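Long-range contacts in acyl-CoA thioesterase II (Mycobacterium avium subsp. paratuberculosis, PDB 4R9Z), which probably hydrolyses fatty acyl-CoA thioesters, releasing the free fatty acid and coenzyme A: residues Phe66-Asp71 with Asp99-Met104; Val76-Val81 with Arg92-Arg97; Leu15-Val20 with Ser43-Leu48; Ser217-His222 with Val267-Tyr272. All coordinates share one frame; numbering follows the deposited sequence.

Interaction 1 of 4, residues Phe66-Asp71 with Asp99-Met104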
loop_
_atom_site.group_PDB
_atom_site.type_symbol
_atom_site.label_atom_id
_atom_site.label_comp_id
_atom_site.label_asym_id
_atom_site.label_seq_id
_atom_site.Cartn_x
_atom_site.Cartn_y
_atom_site.Cartn_z
ATOM N N PHE B 66 -2.925 7.493 8.205
ATOM C CA PHE B 66 -2.857 8.465 9.279
ATOM C C PHE B 66 -4.012 9.420 9.095
ATOM O O PHE B 66 -4.074 10.152 8.107
ATOM C CB PHE B 66 -1.521 9.195 9.277
ATOM C CG PHE B 66 -0.351 8.275 9.243
ATOM C CD1 PHE B 66 -0.036 7.499 10.348
ATOM C CD2 PHE B 66 0.430 8.168 8.102
ATOM C CE1 PHE B 66 1.040 6.632 10.322
ATOM C CE2 PHE B 66 1.514 7.306 8.064
ATOM C CZ PHE B 66 1.822 6.537 9.179
ATOM N N LEU B 67 -4.934 9.399 10.049
ATOM C CA LEU B 67 -6.229 10.029 9.855
ATOM C C LEU B 67 -6.343 11.345 10.589
ATOM O O LEU B 67 -6.863 12.322 10.053
ATOM C CB LEU B 67 -7.352 9.093 10.313
ATOM C CG LEU B 67 -7.413 7.718 9.652
ATOM C CD1 LEU B 67 -8.540 6.894 10.258
ATOM C CD2 LEU B 67 -7.589 7.869 8.150
ATOM N N ARG B 68 -5.872 11.355 11.827
ATOM C CA ARG B 68 -5.974 12.536 12.666
ATOM C C ARG B 68 -4.675 12.758 13.434
ATOM O O ARG B 68 -4.017 11.798 13.841
ATOM C CB ARG B 68 -7.167 12.403 13.616
ATOM C CG ARG B 68 -8.157 13.543 13.490
ATOM C CD ARG B 68 -9.594 13.066 13.325
ATOM N NE ARG B 68 -10.405 13.347 14.510
ATOM C CZ ARG B 68 -10.841 14.557 14.853
ATOM N NH1 ARG B 68 -10.545 15.611 14.104
ATOM N NH2 ARG B 68 -11.570 14.715 15.951
ATOM N N PRO B 69 -4.285 14.029 13.609
ATOM C CA PRO B 69 -3.070 14.355 14.364
ATOM C C PRO B 69 -3.222 14.042 15.848
ATOM O O PRO B 69 -4.223 14.412 16.466
ATOM C CB PRO B 69 -2.908 15.861 14.141
ATOM C CG PRO B 69 -4.276 16.343 13.832
ATOM C CD PRO B 69 -4.959 15.233 13.095
ATOM N N GLY B 70 -2.225 13.378 16.418
ATOM C CA GLY B 70 -2.302 12.978 17.808
ATOM C C GLY B 70 -1.529 13.902 18.726
ATOM O O GLY B 70 -0.573 14.556 18.311
ATOM N N ASP B 71 -1.962 13.953 19.982
ATOM C CA ASP B 71 -1.296 14.733 21.015
ATOM C C ASP B 71 -0.238 13.862 21.689
ATOM O O ASP B 71 -0.579 12.938 22.422
ATOM C CB ASP B 71 -2.322 15.234 22.036
ATOM C CG ASP B 71 -1.747 16.258 22.998
ATOM O OD1 ASP B 71 -0.509 16.329 23.140
ATOM O OD2 ASP B 71 -2.546 16.986 23.626
ATOM N N ASP B 99 -8.685 8.943 23.318
ATOM C CA ASP B 99 -10.085 9.097 23.701
ATOM C C ASP B 99 -11.004 8.545 22.610
ATOM O O ASP B 99 -10.864 7.391 22.209
ATOM C CB ASP B 99 -10.416 10.561 24.007
ATOM C CG ASP B 99 -10.304 10.885 25.487
ATOM O OD1 ASP B 99 -9.189 11.208 25.955
ATOM O OD2 ASP B 99 -11.335 10.811 26.188
ATOM N N ASP B 100 -11.938 9.354 22.131
ATOM C CA ASP B 100 -12.900 8.879 21.140
ATOM C C ASP B 100 -12.368 9.068 19.721
ATOM O O ASP B 100 -12.956 8.594 18.748
ATOM C CB ASP B 100 -14.217 9.639 21.296
ATOM C CG ASP B 100 -14.775 9.554 22.701
ATOM O OD1 ASP B 100 -14.593 8.509 23.360
ATOM O OD2 ASP B 100 -15.379 10.548 23.154
ATOM N N LYS B 101 -11.238 9.759 19.629
ATOM C CA LYS B 101 -10.594 10.078 18.362
ATOM C C LYS B 101 -9.760 8.949 17.758
ATOM O O LYS B 101 -8.882 8.400 18.420
ATOM C CB LYS B 101 -9.711 11.309 18.560
ATOM C CG LYS B 101 -9.419 12.112 17.311
ATOM C CD LYS B 101 -8.512 13.289 17.643
ATOM C CE LYS B 101 -9.156 14.196 18.683
ATOM N NZ LYS B 101 -8.165 15.105 19.326
ATOM N N ILE B 102 -10.045 8.612 16.500
ATOM C CA ILE B 102 -9.249 7.644 15.745
ATOM C C ILE B 102 -8.087 8.361 15.053
ATOM O O ILE B 102 -8.304 9.211 14.197
ATOM C CB ILE B 102 -10.091 6.908 14.686
ATOM C CG1 ILE B 102 -11.201 6.095 15.344
ATOM C CG2 ILE B 102 -9.221 5.988 13.853
ATOM C CD1 ILE B 102 -12.166 5.479 14.347
ATOM N N LEU B 103 -6.857 8.013 15.416
ATOM C CA LEU B 103 -5.685 8.701 14.886
ATOM C C LEU B 103 -5.187 8.020 13.623
ATOM O O LEU B 103 -4.865 8.673 12.629
ATOM C CB LEU B 103 -4.560 8.749 15.921
ATOM C CG LEU B 103 -4.905 9.270 17.312
ATOM C CD1 LEU B 103 -3.689 9.172 18.216
ATOM C CD2 LEU B 103 -5.425 10.696 17.240
ATOM N N MET B 104 -5.109 6.696 13.679
ATOM C CA MET B 104 -4.703 5.919 12.523
ATOM C C MET B 104 -5.379 4.560 12.520
ATOM O O MET B 104 -5.824 4.069 13.559
ATOM C CB MET B 104 -3.175 5.751 12.479
ATOM C CG MET B 104 -2.552 5.048 13.672
ATOM S SD MET B 104 -1.390 3.727 13.240
ATOM C CE MET B 104 -2.533 2.422 12.835
#
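R68 lays its guanidinium group over the aliphatic part of K101, and the two side chains cross at about a right angle. K101 CD sits over one face of the guanidinium, while K101 CE lies 3.7 Å from R68 NH2. Bends at chi2 and chi3 fold the arginine chain onto its neighbour. K101 bends at chi3, and its NZ ends 4.8 Å from R68 NH2. Next to this pair the carbonyl oxygen L103 O accepts hydrogen bonds from two successive amides, L67 N at 2.7 Å and R68 N at 3.0 Å. The first donor lies nearer the line of the C=O bond (156°) and the second comes more from its flank (127°). The contact lies in the N-terminal hot-dog domain, where strand 58-66 runs out beside the start of strand 101-111; L103 and M104 stand opposite the single residue A96 in a classic beta bulge. F66 and M104 make an antiparallel non-hydrogen-bonded pair, with F66 CD1 4.2 Å from M104 CB. With chi1 at 60°, M104 CG stands between its own backbone N and carbonyl carbon, and the chain then leads away from F66 to A46 of helix 39-52. L67 and I102 lie side by side, L67 CD1 3.8 Å from I102 CG2, and A91 and L83 of the second subunit pack on them. L103 CD2 rests 3.9 Å from G70 CA.

Interaction 2 of 4, residues Val76-Val81 with Arg92-Arg97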
loop_
_atom_site.group_PDB
_atom_site.type_symbol
_atom_site.label_atom_id
_atom_site.label_comp_id
_atom_site.label_asym_id
_atom_site.label_seq_id
_atom_site.Cartn_x
_atom_site.Cartn_y
_atom_site.Cartn_z
ATOM N N VAL B 76 -1.391 6.450 23.700
ATOM C CA VAL B 76 -2.292 6.005 22.639
ATOM C C VAL B 76 -2.814 4.582 22.862
ATOM O O VAL B 76 -2.041 3.669 23.158
ATOM C CB VAL B 76 -1.579 6.072 21.265
ATOM C CG1 VAL B 76 -2.436 5.451 20.166
ATOM C CG2 VAL B 76 -1.193 7.509 20.934
ATOM N N ASP B 77 -4.121 4.394 22.694
ATOM C CA ASP B 77 -4.733 3.073 22.836
ATOM C C ASP B 77 -4.790 2.344 21.501
ATOM O O ASP B 77 -5.395 2.839 20.547
ATOM C CB ASP B 77 -6.154 3.178 23.400
ATOM C CG ASP B 77 -6.214 3.922 24.718
ATOM O OD1 ASP B 77 -5.341 3.694 25.582
ATOM O OD2 ASP B 77 -7.146 4.737 24.890
ATOM N N PHE B 78 -4.186 1.160 21.442
ATOM C CA PHE B 78 -4.231 0.346 20.233
ATOM C C PHE B 78 -5.169 -0.843 20.390
ATOM O O PHE B 78 -4.945 -1.711 21.233
ATOM C CB PHE B 78 -2.837 -0.165 19.866
ATOM C CG PHE B 78 -1.848 0.920 19.561
ATOM C CD1 PHE B 78 -1.165 1.563 20.580
ATOM C CD2 PHE B 78 -1.590 1.288 18.250
ATOM C CE1 PHE B 78 -0.253 2.554 20.297
ATOM C CE2 PHE B 78 -0.678 2.283 17.962
ATOM C CZ PHE B 78 -0.009 2.916 18.985
ATOM N N GLU B 79 -6.217 -0.884 19.573
ATOM C CA GLU B 79 -7.081 -2.057 19.509
ATOM C C GLU B 79 -6.709 -2.919 18.310
ATOM O O GLU B 79 -6.602 -2.420 17.189
ATOM C CB GLU B 79 -8.557 -1.659 19.423
ATOM C CG GLU B 79 -9.498 -2.860 19.311
ATOM C CD GLU B 79 -10.937 -2.479 18.995
ATOM O OE1 GLU B 79 -11.184 -1.328 18.571
ATOM O OE2 GLU B 79 -11.822 -3.349 19.150
ATOM N N VAL B 80 -6.508 -4.211 18.551
ATOM C CA VAL B 80 -6.205 -5.166 17.489
ATOM C C VAL B 80 -7.415 -6.048 17.184
ATOM O O VAL B 80 -8.153 -6.440 18.090
ATOM C CB VAL B 80 -5.007 -6.064 17.854
ATOM C CG1 VAL B 80 -4.655 -6.989 16.701
ATOM C CG2 VAL B 80 -3.812 -5.220 18.249
ATOM N N VAL B 81 -7.628 -6.330 15.901
ATOM C CA VAL B 81 -8.722 -7.185 15.463
ATOM C C VAL B 81 -8.205 -8.314 14.564
ATOM O O VAL B 81 -7.381 -8.087 13.684
ATOM C CB VAL B 81 -9.803 -6.372 14.726
ATOM C CG1 VAL B 81 -10.840 -7.291 14.094
ATOM C CG2 VAL B 81 -10.469 -5.398 15.686
ATOM N N ARG B 92 -4.230 -8.770 10.570
ATOM C CA ARG B 92 -4.691 -7.961 11.695
ATOM C C ARG B 92 -5.149 -6.579 11.263
ATOM O O ARG B 92 -4.646 -6.024 10.290
ATOM C CB ARG B 92 -3.592 -7.828 12.753
ATOM C CG ARG B 92 -3.114 -9.154 13.310
ATOM C CD ARG B 92 -4.209 -9.823 14.119
ATOM N NE ARG B 92 -3.738 -11.044 14.762
ATOM C CZ ARG B 92 -4.047 -12.262 14.339
ATOM N NH1 ARG B 92 -4.826 -12.410 13.280
ATOM N NH2 ARG B 92 -3.581 -13.330 14.969
ATOM N N ARG B 93 -6.121 -6.043 11.993
ATOM C CA ARG B 93 -6.473 -4.632 11.920
ATOM C C ARG B 93 -6.008 -3.984 13.214
ATOM O O ARG B 93 -6.149 -4.569 14.283
ATOM C CB ARG B 93 -7.979 -4.426 11.763
ATOM C CG ARG B 93 -8.391 -2.963 11.880
ATOM C CD ARG B 93 -9.904 -2.766 12.011
ATOM N NE ARG B 93 -10.704 -3.810 11.377
ATOM C CZ ARG B 93 -11.899 -4.193 11.821
ATOM N NH1 ARG B 93 -12.410 -3.621 12.906
ATOM N NH2 ARG B 93 -12.580 -5.149 11.192
ATOM N N VAL B 94 -5.417 -2.799 13.128
ATOM C CA VAL B 94 -5.059 -2.066 14.332
ATOM C C VAL B 94 -5.615 -0.660 14.241
ATOM O O VAL B 94 -5.383 0.043 13.262
ATOM C CB VAL B 94 -3.542 -2.003 14.558
ATOM C CG1 VAL B 94 -3.234 -1.143 15.769
ATOM C CG2 VAL B 94 -2.974 -3.399 14.741
ATOM N N THR B 95 -6.365 -0.256 15.257
ATOM C CA THR B 95 -6.908 1.090 15.306
ATOM C C THR B 95 -6.297 1.823 16.491
ATOM O O THR B 95 -6.363 1.346 17.621
ATOM C CB THR B 95 -8.452 1.080 15.405
ATOM O OG1 THR B 95 -9.000 0.418 14.259
ATOM C CG2 THR B 95 -8.993 2.490 15.439
ATOM N N ALA B 96 -5.663 2.961 16.228
ATOM C CA ALA B 96 -5.047 3.742 17.298
ATOM C C ALA B 96 -5.944 4.905 17.697
ATOM O O ALA B 96 -6.388 5.679 16.855
ATOM C CB ALA B 96 -3.691 4.246 16.877
ATOM N N ARG B 97 -6.193 5.029 18.995
ATOM C CA ARG B 97 -7.086 6.061 19.496
ATOM C C ARG B 97 -6.507 6.883 20.631
ATOM O O ARG B 97 -5.709 6.399 21.433
ATOM C CB ARG B 97 -8.400 5.449 19.976
ATOM C CG ARG B 97 -9.282 4.853 18.908
ATOM C CD ARG B 97 -10.493 4.231 19.569
ATOM N NE ARG B 97 -11.476 3.737 18.613
ATOM C CZ ARG B 97 -11.566 2.474 18.213
ATOM N NH1 ARG B 97 -10.718 1.560 18.683
ATOM N NH2 ARG B 97 -12.503 2.130 17.341
#
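The beta hairpin of strands 76-85 and 89-98, part of the N-terminal hot-dog domain, is zipped here by three antiparallel hydrogen-bonded pairs, D77 with R97, E79 with T95 and V81 with R93. Each pair makes two backbone bonds. On the face of E79 the side chains add a salt bridge: E79 OE1 accepts from R97 NH1 at 2.9 Å, met on the anti side of the carboxylate and 19° out of its plane. The two chains lie side by side with carboxylate and guanidinium planes 43° apart, and T95 CG2 covers one face of the guanidinium. V81 CG1 sits over the centre of the R93 guanidinium, 4.0 Å from R93 CZ; that arginine also reaches across the dimer to a salt bridge with E105 of the second subunit. F78, V80, V94 and A96 line the other face of the hairpin, where Q45 and A46 of helix 39-52 pack on F78, and A46 also on V94. With the CG of F78 anti to its carbonyl carbon (chi1 -62°), V76 CG1 lies over one face of the F78 ring, toward its rim. V94 CG1 meets the ring at its edge, 3.8 Å from F78 CD2, and V94 CG2 lies 4.0 Å from V80 CG2.

Interaction 3 of 4, residues Leu15-Val20 with Ser43-Leu48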
loop_
_atom_site.group_PDB
_atom_site.type_symbol
_atom_site.label_atom_id
_atom_site.label_comp_id
_atom_site.label_asym_id
_atom_site.label_seq_id
_atom_site.Cartn_x
_atom_site.Cartn_y
_atom_site.Cartn_z
ATOM N N LEU B 15 8.391 1.716 22.367
ATOM C CA LEU B 15 7.993 0.624 21.491
ATOM C C LEU B 15 7.602 -0.623 22.274
ATOM O O LEU B 15 6.957 -1.519 21.734
ATOM C CB LEU B 15 9.105 0.298 20.499
ATOM C CG LEU B 15 9.372 1.434 19.507
ATOM C CD1 LEU B 15 10.333 0.998 18.418
ATOM C CD2 LEU B 15 8.068 1.940 18.911
ATOM N N GLU B 16 7.995 -0.691 23.542
ATOM C CA GLU B 16 7.521 -1.775 24.398
ATOM C C GLU B 16 6.145 -1.427 24.937
ATOM O O GLU B 16 6.013 -0.789 25.982
ATOM C CB GLU B 16 8.493 -2.055 25.540
ATOM C CG GLU B 16 9.615 -3.012 25.161
ATOM C CD GLU B 16 9.102 -4.301 24.546
ATOM O OE1 GLU B 16 8.435 -5.081 25.260
ATOM O OE2 GLU B 16 9.364 -4.533 23.345
ATOM N N LEU B 17 5.121 -1.861 24.213
ATOM C CA LEU B 17 3.751 -1.507 24.535
ATOM C C LEU B 17 3.296 -2.196 25.802
ATOM O O LEU B 17 3.757 -3.291 26.116
ATOM C CB LEU B 17 2.824 -1.893 23.388
ATOM C CG LEU B 17 3.271 -1.442 22.002
ATOM C CD1 LEU B 17 2.303 -1.951 20.951
ATOM C CD2 LEU B 17 3.380 0.068 21.960
ATOM N N GLU B 18 2.385 -1.554 26.524
ATOM C CA GLU B 18 1.741 -2.191 27.661
ATOM C C GLU B 18 0.480 -2.900 27.200
ATOM O O GLU B 18 -0.420 -2.278 26.637
ATOM C CB GLU B 18 1.398 -1.179 28.752
ATOM C CG GLU B 18 1.035 -1.824 30.083
ATOM C CD GLU B 18 0.219 -0.907 30.972
ATOM O OE1 GLU B 18 -0.034 0.248 30.565
ATOM O OE2 GLU B 18 -0.163 -1.341 32.080
ATOM N N ARG B 19 0.418 -4.203 27.428
ATOM C CA ARG B 19 -0.782 -4.947 27.115
ATOM C C ARG B 19 -1.833 -4.729 28.203
ATOM O O ARG B 19 -1.551 -4.898 29.388
ATOM C CB ARG B 19 -0.473 -6.432 26.965
ATOM C CG ARG B 19 -1.669 -7.218 26.504
ATOM C CD ARG B 19 -1.431 -8.703 26.551
ATOM N NE ARG B 19 -0.603 -9.199 25.456
ATOM C CZ ARG B 19 -1.090 -9.683 24.318
ATOM N NH1 ARG B 19 -2.401 -9.716 24.119
ATOM N NH2 ARG B 19 -0.266 -10.127 23.377
ATOM N N VAL B 20 -3.037 -4.335 27.798
ATOM C CA VAL B 20 -4.138 -4.148 28.736
ATOM C C VAL B 20 -5.302 -5.074 28.403
ATOM O O VAL B 20 -6.378 -4.965 28.983
ATOM C CB VAL B 20 -4.641 -2.686 28.751
ATOM C CG1 VAL B 20 -3.550 -1.761 29.253
ATOM C CG2 VAL B 20 -5.105 -2.263 27.371
ATOM N N SER B 43 2.801 4.158 13.719
ATOM C CA SER B 43 2.604 2.995 12.860
ATOM C C SER B 43 3.523 1.850 13.279
ATOM O O SER B 43 3.194 0.680 13.097
ATOM C CB SER B 43 2.840 3.345 11.389
ATOM O OG SER B 43 4.216 3.524 11.110
ATOM N N ALA B 44 4.685 2.191 13.825
ATOM C CA ALA B 44 5.607 1.185 14.340
ATOM C C ALA B 44 5.029 0.509 15.576
ATOM O O ALA B 44 5.146 -0.705 15.746
ATOM C CB ALA B 44 6.952 1.808 14.663
ATOM N N GLN B 45 4.414 1.310 16.440
ATOM C CA GLN B 45 3.753 0.792 17.629
ATOM C C GLN B 45 2.579 -0.103 17.250
ATOM O O GLN B 45 2.397 -1.182 17.814
ATOM C CB GLN B 45 3.281 1.941 18.525
ATOM C CG GLN B 45 4.385 2.582 19.351
ATOM C CD GLN B 45 3.872 3.665 20.279
ATOM O OE1 GLN B 45 2.900 4.361 19.971
ATOM N NE2 GLN B 45 4.530 3.822 21.421
ATOM N N ALA B 46 1.787 0.353 16.286
ATOM C CA ALA B 46 0.625 -0.395 15.826
ATOM C C ALA B 46 1.039 -1.728 15.206
ATOM O O ALA B 46 0.329 -2.725 15.326
ATOM C CB ALA B 46 -0.169 0.426 14.836
ATOM N N LEU B 47 2.198 -1.741 14.556
ATOM C CA LEU B 47 2.711 -2.954 13.941
ATOM C C LEU B 47 3.137 -3.944 15.007
ATOM O O LEU B 47 2.942 -5.147 14.860
ATOM C CB LEU B 47 3.888 -2.648 13.019
ATOM C CG LEU B 47 4.480 -3.897 12.355
ATOM C CD1 LEU B 47 3.459 -4.587 11.454
ATOM C CD2 LEU B 47 5.771 -3.577 11.596
ATOM N N LEU B 48 3.715 -3.432 16.086
ATOM C CA LEU B 48 4.095 -4.285 17.204
ATOM C C LEU B 48 2.854 -4.841 17.883
ATOM O O LEU B 48 2.835 -5.995 18.315
ATOM C CB LEU B 48 4.957 -3.519 18.209
ATOM C CG LEU B 48 6.389 -3.295 17.726
ATOM C CD1 LEU B 48 7.116 -2.277 18.590
ATOM C CD2 LEU B 48 7.128 -4.619 17.696
#
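Q45 offers its aliphatic chain to two leucines at once: Q45 CG lies 3.8 Å from L15 CD2 and equally 3.8 Å from L17 CD2. One helical turn on, L48 completes the apolar patch, its CD1 3.8 Å from L15 CB. The two methyl branches of L17 part: CD2 lies along the Q45 side chain, while L17 CD1 comes between the backbone oxygen of Q45 and L48 CB, 4.1 Å from the latter. No hydrogen bond joins the two segments, so the contact itself rests on packing. The second shell is polar. With chi1 at -78° and an extended chain beyond CG, Q45 carries its amide alongside L17 CD2 to where NE2 donates to the carbonyl oxygens of T14 and Q28 and OE1 accepts from Q29. These three bonds hold a buried amide and are consistent with one orientation of it. L17 O is in turn bonded by R52, from the same helix as Q45. Farther out, F25 packs on L17, while L194 and V189 of helix 188-201 pack on L15 and L48 respectively. Residues 15-17 and helix 188-201 thus pack on helix 39-52, the long central helix that the curved antiparallel strands wrap in a hot-dog domain.

Interaction 4 of 4, residues Ser217-His222 with Val267-Tyr272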
loop_
_atom_site.group_PDB
_atom_site.type_symbol
_atom_site.label_atom_id
_atom_site.label_comp_id
_atom_site.label_asym_id
_atom_site.label_seq_id
_atom_site.Cartn_x
_atom_site.Cartn_y
_atom_site.Cartn_z
ATOM N N SER B 217 3.357 19.815 5.717
ATOM C CA SER B 217 2.808 18.591 5.153
ATOM C C SER B 217 2.263 17.676 6.239
ATOM O O SER B 217 2.622 17.798 7.408
ATOM C CB SER B 217 3.872 17.853 4.335
ATOM O OG SER B 217 4.824 17.222 5.173
ATOM N N ALA B 218 1.397 16.752 5.839
ATOM C CA ALA B 218 0.929 15.702 6.731
ATOM C C ALA B 218 0.937 14.381 5.983
ATOM O O ALA B 218 0.512 14.311 4.831
ATOM C CB ALA B 218 -0.464 16.014 7.258
ATOM N N GLN B 219 1.446 13.338 6.625
ATOM C CA GLN B 219 1.452 12.023 6.007
ATOM C C GLN B 219 0.037 11.474 6.048
ATOM O O GLN B 219 -0.647 11.599 7.060
ATOM C CB GLN B 219 2.433 11.095 6.720
ATOM C CG GLN B 219 3.780 11.754 6.987
ATOM C CD GLN B 219 4.875 10.761 7.307
ATOM O OE1 GLN B 219 4.646 9.764 7.990
ATOM N NE2 GLN B 219 6.078 11.026 6.804
ATOM N N ARG B 220 -0.399 10.861 4.952
ATOM C CA ARG B 220 -1.761 10.356 4.863
ATOM C C ARG B 220 -1.783 8.837 4.964
ATOM O O ARG B 220 -2.603 8.267 5.683
ATOM C CB ARG B 220 -2.418 10.817 3.565
ATOM C CG ARG B 220 -3.844 10.340 3.392
ATOM C CD ARG B 220 -4.710 10.713 4.577
ATOM N NE ARG B 220 -6.120 10.416 4.335
ATOM C CZ ARG B 220 -7.104 10.736 5.171
ATOM N NH1 ARG B 220 -6.831 11.354 6.310
ATOM N NH2 ARG B 220 -8.362 10.433 4.876
ATOM N N ASP B 221 -0.878 8.178 4.254
ATOM C CA ASP B 221 -0.732 6.740 4.422
ATOM C C ASP B 221 0.691 6.249 4.170
ATOM O O ASP B 221 1.493 6.915 3.520
ATOM C CB ASP B 221 -1.739 5.980 3.537
ATOM C CG ASP B 221 -1.659 6.351 2.066
ATOM O OD1 ASP B 221 -2.202 7.412 1.685
ATOM O OD2 ASP B 221 -1.099 5.556 1.281
ATOM N N HIS B 222 0.989 5.078 4.726
ATOM C CA HIS B 222 2.302 4.458 4.625
ATOM C C HIS B 222 2.140 2.967 4.371
ATOM O O HIS B 222 1.353 2.301 5.040
ATOM C CB HIS B 222 3.103 4.691 5.906
ATOM C CG HIS B 222 4.516 4.205 5.838
ATOM N ND1 HIS B 222 5.492 4.856 5.114
ATOM C CD2 HIS B 222 5.117 3.130 6.399
ATOM C CE1 HIS B 222 6.634 4.208 5.239
ATOM N NE2 HIS B 222 6.436 3.157 6.015
ATOM N N VAL B 267 8.700 0.277 -0.158
ATOM C CA VAL B 267 7.909 1.249 0.596
ATOM C C VAL B 267 7.190 2.247 -0.309
ATOM O O VAL B 267 7.734 2.675 -1.327
ATOM C CB VAL B 267 8.796 2.046 1.587
ATOM C CG1 VAL B 267 7.953 2.960 2.448
ATOM C CG2 VAL B 267 9.596 1.110 2.470
ATOM N N LYS B 268 5.962 2.606 0.059
ATOM C CA LYS B 268 5.239 3.679 -0.616
ATOM C C LYS B 268 4.534 4.568 0.402
ATOM O O LYS B 268 3.985 4.077 1.384
ATOM C CB LYS B 268 4.222 3.116 -1.608
ATOM C CG LYS B 268 3.742 4.134 -2.630
ATOM C CD LYS B 268 4.765 4.331 -3.735
ATOM C CE LYS B 268 4.749 3.172 -4.715
ATOM N NZ LYS B 268 5.796 3.329 -5.765
ATOM N N GLN B 269 4.542 5.875 0.163
ATOM C CA GLN B 269 3.931 6.812 1.097
ATOM C C GLN B 269 3.208 7.945 0.378
ATOM O O GLN B 269 3.731 8.537 -0.565
ATOM C CB GLN B 269 4.988 7.392 2.039
ATOM C CG GLN B 269 4.429 8.351 3.081
ATOM C CD GLN B 269 5.500 8.920 3.986
ATOM O OE1 GLN B 269 5.629 10.136 4.123
ATOM N NE2 GLN B 269 6.280 8.043 4.608
ATOM N N GLU B 270 2.006 8.256 0.848
ATOM C CA GLU B 270 1.238 9.361 0.299
ATOM C C GLU B 270 1.105 10.432 1.370
ATOM O O GLU B 270 0.798 10.128 2.525
ATOM C CB GLU B 270 -0.133 8.880 -0.182
ATOM C CG GLU B 270 -0.979 9.933 -0.886
ATOM C CD GLU B 270 -2.316 9.382 -1.358
ATOM O OE1 GLU B 270 -2.963 8.641 -0.583
ATOM O OE2 GLU B 270 -2.716 9.682 -2.506
ATOM N N MET B 271 1.365 11.680 0.998
ATOM C CA MET B 271 1.292 12.767 1.965
ATOM C C MET B 271 0.541 13.982 1.423
ATOM O O MET B 271 0.532 14.239 0.217
ATOM C CB MET B 271 2.697 13.171 2.415
ATOM C CG MET B 271 3.561 13.797 1.339
ATOM S SD MET B 271 5.320 13.592 1.691
ATOM C CE MET B 271 5.565 11.878 1.231
ATOM N N TYR B 272 -0.089 14.714 2.337
ATOM C CA TYR B 272 -0.917 15.874 2.019
ATOM C C TYR B 272 -0.178 17.201 2.208
ATOM O O TYR B 272 0.438 17.436 3.250
ATOM C CB TYR B 272 -2.177 15.851 2.884
ATOM C CG TYR B 272 -3.095 17.047 2.737
ATOM C CD1 TYR B 272 -3.695 17.348 1.521
ATOM C CD2 TYR B 272 -3.392 17.856 3.833
ATOM C CE1 TYR B 272 -4.549 18.434 1.395
ATOM C CE2 TYR B 272 -4.243 18.942 3.718
ATOM C CZ TYR B 272 -4.818 19.228 2.499
ATOM O OH TYR B 272 -5.667 20.306 2.379
#
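Three flat groups, the imidazole of H222 and the amides of Q269 and Q219, line one face of an antiparallel strand pair of the C-terminal hot-dog domain, where they meet at steep tilts and do not stack. The ring of H222 and the amide of Q269 are 62° apart, joined by a weak hydrogen bond from Q269 NE2 to H222 ND1 at 3.3 Å. V267 CG1 comes obliquely to the same ring. The amides of Q269 and Q219 are turned 61° from each other, with Q219 CD 3.8 Å from Q269 CD; both NE2 atoms also donate to the carbonyl oxygen of A200, and H222 NE2 bonds S199. A classic beta bulge interrupts the strand pair: two residues, R220 and D221, stand opposite the single residue E270, whose O accepts from R220 N at 2.8 Å and from D221 N at 3.1 Å. On the opposite face D221 OD1 lies 2.7 Å from E270 OE1, the carboxylate planes nearly perpendicular (88°). D221 reaches this position with CG between its own N and carbonyl carbon, and its OD2 is held by W225 and H63 of the second subunit, E270 by S61 of that subunit. Before the bulge, at the start of strand 218-226, A218 N bonds Y272 O at 2.8 Å.

Overall arrangement
Interactions 3 and 4 are buried, whereas 1 and 2 keep an outer rim of charged side chains. Three of the four contacts meet at helix 39-52: interaction 3 packs on it, F78 and V94 of interaction 2 lie against Q45 and A46, and F66 and M104 of interaction 1 touch S43 and A46. Backbone bonds from A96 to L103 and M104 join interactions 1 and 2. F66 bonds R220, linking interaction 1 to interaction 4 and the first hot-dog repeat to the second. Backbone pairing dominates interactions 2 and 4, apolar packing interaction 3. Interactions 1, 2 and 4 also reach the second subunit, the first by packing and the other two through polar groups as well.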